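Local atomic coordinates of insect group II chitinase (Ostrinia furnacalis, PDB entry 5Y2A), a protein that hydrolyses the glycosidic links of chitin as a family 18 glycoside hydrolase and probably takes part in chitin turnover in the insect. Residues A[253-258]-A[265-270]. Residues are numbered along the deposited sequence; the frame is centred on the assembly and turned at random.
Sequences SVVEGA and PTYAGG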
ATOM      1  N   SER A 253      -5.922 -14.903   1.153  1.00 15.71           N
ATOM      2  CA  SER A 253      -6.732 -15.630   0.178  1.00 15.50           C
ATOM      3  C   SER A 253      -6.056 -16.976  -0.080  1.00 14.70           C
ATOM      4  O   SER A 253      -4.888 -17.011  -0.479  1.00 15.34           O
ATOM      5  CB  SER A 253      -6.887 -14.826  -1.113  1.00 15.96           C
ATOM      6  OG  SER A 253      -7.551 -13.588  -0.865  1.00 14.57           O
ATOM      7  N   VAL A 254      -6.789 -18.083   0.155  1.00 18.28           N
ATOM      8  CA  VAL A 254      -6.207 -19.425   0.184  1.00 18.46           C
ATOM      9  C   VAL A 254      -6.325 -20.082  -1.189  1.00 19.53           C
ATOM     10  O   VAL A 254      -7.359 -19.978  -1.860  1.00 16.67           O
ATOM     11  CB  VAL A 254      -6.885 -20.288   1.268  1.00 17.06           C
ATOM     12  CG1 VAL A 254      -6.242 -21.695   1.331  1.00 15.20           C
ATOM     13  CG2 VAL A 254      -6.790 -19.608   2.643  1.00 16.74           C
ATOM     14  N   VAL A 255      -5.261 -20.781  -1.599  1.00 20.18           N
ATOM     15  CA  VAL A 255      -5.272 -21.505  -2.868  1.00 22.95           C
ATOM     16  C   VAL A 255      -6.438 -22.490  -2.896  1.00 23.69           C
ATOM     17  O   VAL A 255      -6.730 -23.170  -1.904  1.00 22.12           O
ATOM     18  CB  VAL A 255      -3.921 -22.209  -3.079  1.00 25.37           C
ATOM     19  CG1 VAL A 255      -3.995 -23.204  -4.227  1.00 24.69           C
ATOM     20  CG2 VAL A 255      -2.818 -21.184  -3.319  1.00 21.30           C
ATOM     21  N   GLU A 256      -7.128 -22.551  -4.035  1.00 23.92           N
ATOM     22  CA  GLU A 256      -8.261 -23.460  -4.195  1.00 26.46           C
ATOM     23  C   GLU A 256      -7.881 -24.880  -3.790  1.00 26.10           C
ATOM     24  O   GLU A 256      -6.817 -25.382  -4.163  1.00 24.15           O
ATOM     25  CB  GLU A 256      -8.740 -23.467  -5.645  1.00 33.31           C
ATOM     26  CG  GLU A 256     -10.047 -24.223  -5.846  1.00 37.24           C
ATOM     27  CD  GLU A 256     -10.663 -23.962  -7.203  1.00 56.44           C
ATOM     28  OE1 GLU A 256     -10.286 -24.680  -8.152  1.00 61.47           O
ATOM     29  OE2 GLU A 256     -11.496 -23.041  -7.335  1.00 65.27           O
ATOM     30  N   GLY A 257      -8.743 -25.510  -2.997  1.00 26.77           N
ATOM     31  CA  GLY A 257      -8.544 -26.884  -2.592  1.00 25.56           C
ATOM     32  C   GLY A 257      -7.534 -27.108  -1.489  1.00 28.89           C
ATOM     33  O   GLY A 257      -7.275 -28.266  -1.142  1.00 29.26           O
ATOM     34  N   ALA A 258      -6.964 -26.054  -0.911  1.00 27.80           N
ATOM     35  CA  ALA A 258      -5.955 -26.219   0.128  1.00 24.57           C
ATOM     36  C   ALA A 258      -6.543 -26.357   1.526  1.00 21.57           C
ATOM     37  O   ALA A 258      -5.786 -26.586   2.475  1.00 24.31           O
ATOM     38  CB  ALA A 258      -4.967 -25.046   0.103  1.00 24.35           C
ATOM     39  N   PRO A 265      -1.456 -23.138   1.739  1.00 23.82           N
ATOM     40  CA  PRO A 265      -0.858 -22.171   0.809  1.00 21.35           C
ATOM     41  C   PRO A 265      -1.835 -21.075   0.402  1.00 16.55           C
ATOM     42  O   PRO A 265      -3.031 -21.313   0.220  1.00 16.90           O
ATOM     43  CB  PRO A 265      -0.462 -23.038  -0.397  1.00 20.67           C
ATOM     44  CG  PRO A 265      -0.290 -24.399   0.178  1.00 26.68           C
ATOM     45  CD  PRO A 265      -1.346 -24.517   1.235  1.00 21.10           C
ATOM     46  N   THR A 266      -1.305 -19.867   0.253  1.00 17.61           N
ATOM     47  CA  THR A 266      -2.102 -18.702  -0.092  1.00 17.98           C
ATOM     48  C   THR A 266      -1.508 -18.025  -1.317  1.00 17.80           C
ATOM     49  O   THR A 266      -0.328 -18.191  -1.633  1.00 20.81           O
ATOM     50  CB  THR A 266      -2.175 -17.706   1.074  1.00 16.38           C
ATOM     51  OG1 THR A 266      -0.852 -17.305   1.436  1.00 15.85           O
ATOM     52  CG2 THR A 266      -2.849 -18.359   2.276  1.00 14.71           C
ATOM     53  N   TYR A 267      -2.347 -17.252  -2.007  1.00 16.62           N
ATOM     54  CA  TYR A 267      -1.934 -16.559  -3.215  1.00 19.49           C
ATOM     55  C   TYR A 267      -2.033 -15.041  -3.128  1.00 20.64           C
ATOM     56  O   TYR A 267      -1.553 -14.358  -4.041  1.00 17.52           O
ATOM     57  CB  TYR A 267      -2.762 -17.052  -4.415  1.00 18.72           C
ATOM     58  CG  TYR A 267      -4.238 -16.724  -4.329  1.00 18.24           C
ATOM     59  CD1 TYR A 267      -4.732 -15.519  -4.810  1.00 17.24           C
ATOM     60  CD2 TYR A 267      -5.139 -17.621  -3.770  1.00 18.32           C
ATOM     61  CE1 TYR A 267      -6.070 -15.211  -4.732  1.00 19.12           C
ATOM     62  CE2 TYR A 267      -6.494 -17.324  -3.695  1.00 18.10           C
ATOM     63  CZ  TYR A 267      -6.952 -16.117  -4.180  1.00 17.71           C
ATOM     64  OH  TYR A 267      -8.297 -15.804  -4.104  1.00 18.37           O
ATOM     65  N   ALA A 268      -2.631 -14.495  -2.072  1.00 16.83           N
ATOM     66  CA  ALA A 268      -2.774 -13.051  -1.931  1.00 15.69           C
ATOM     67  C   ALA A 268      -3.180 -12.747  -0.496  1.00 16.28           C
ATOM     68  O   ALA A 268      -3.508 -13.646   0.278  1.00 14.50           O
ATOM     69  CB  ALA A 268      -3.812 -12.494  -2.909  1.00 16.07           C
ATOM     70  N   GLY A 269      -3.143 -11.470  -0.145  1.00 16.63           N
ATOM     71  CA  GLY A 269      -3.830 -11.037   1.051  1.00 15.09           C
ATOM     72  C   GLY A 269      -5.330 -11.198   0.880  1.00 15.43           C
ATOM     73  O   GLY A 269      -5.849 -11.401  -0.218  1.00 17.04           O
ATOM     74  N   GLY A 270      -6.047 -11.122   1.993  1.00 12.44           N
ATOM     75  CA  GLY A 270      -7.495 -11.170   1.933  1.00 13.58           C
ATOM     76  C   GLY A 270      -8.091  -9.935   1.277  1.00 15.17           C
ATOM     77  O   GLY A 270      -7.448  -8.897   1.149  1.00 11.38           O
TER
HETATM   78  O   HOH W   1      -8.673 -12.745  -3.343  1.00 27.02           O
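The beta hairpin formed by strands 241-254 and 266-269 is held where the backbone N and O of S253 bond to A268 and Y267. S253 N donates to A268 O over 2.9 Å, and S253 O accepts from Y267 N at 3.0 Å. One residue on, V254 and T266 form an antiparallel non-hydrogen-bonded pair; V255 N then reaches P265 O at 2.9 Å, a carbonyl acceptor proline keeps although it has no N-H to offer.

Serine suits its place by being small and polar. With OG anti to the carbonyl carbon (chi1 -61°), the hydroxyl donates to G269 O at 2.8 Å, while CB lies over one face of the Y267 ring, 3.8 Å from the centroid and displaced toward the rim, in a CH-pi contact. The hairpin stands in a TIM-barrel glycoside hydrolase, the centre of this contact about 26 Å from the centre of the chain, and the chain turns a corner at Y267 and A268. There chi1 of 65° sets CG of the tyrosine between the backbone N and the carbonyl carbon, which carries the ring across S253, with V254 O and V255 N at its edge. A water donates to both S253 OG and Y267 OH; Y267 OH is also hydrogen-bonded to D314 OD2, and Q315 NE2 to S253 OG. Beyond V255, a type II turn with G257 at positive phi (78°) brings A258 CB within 3.8 Å of P265 CD, a small methyl against the proline ring.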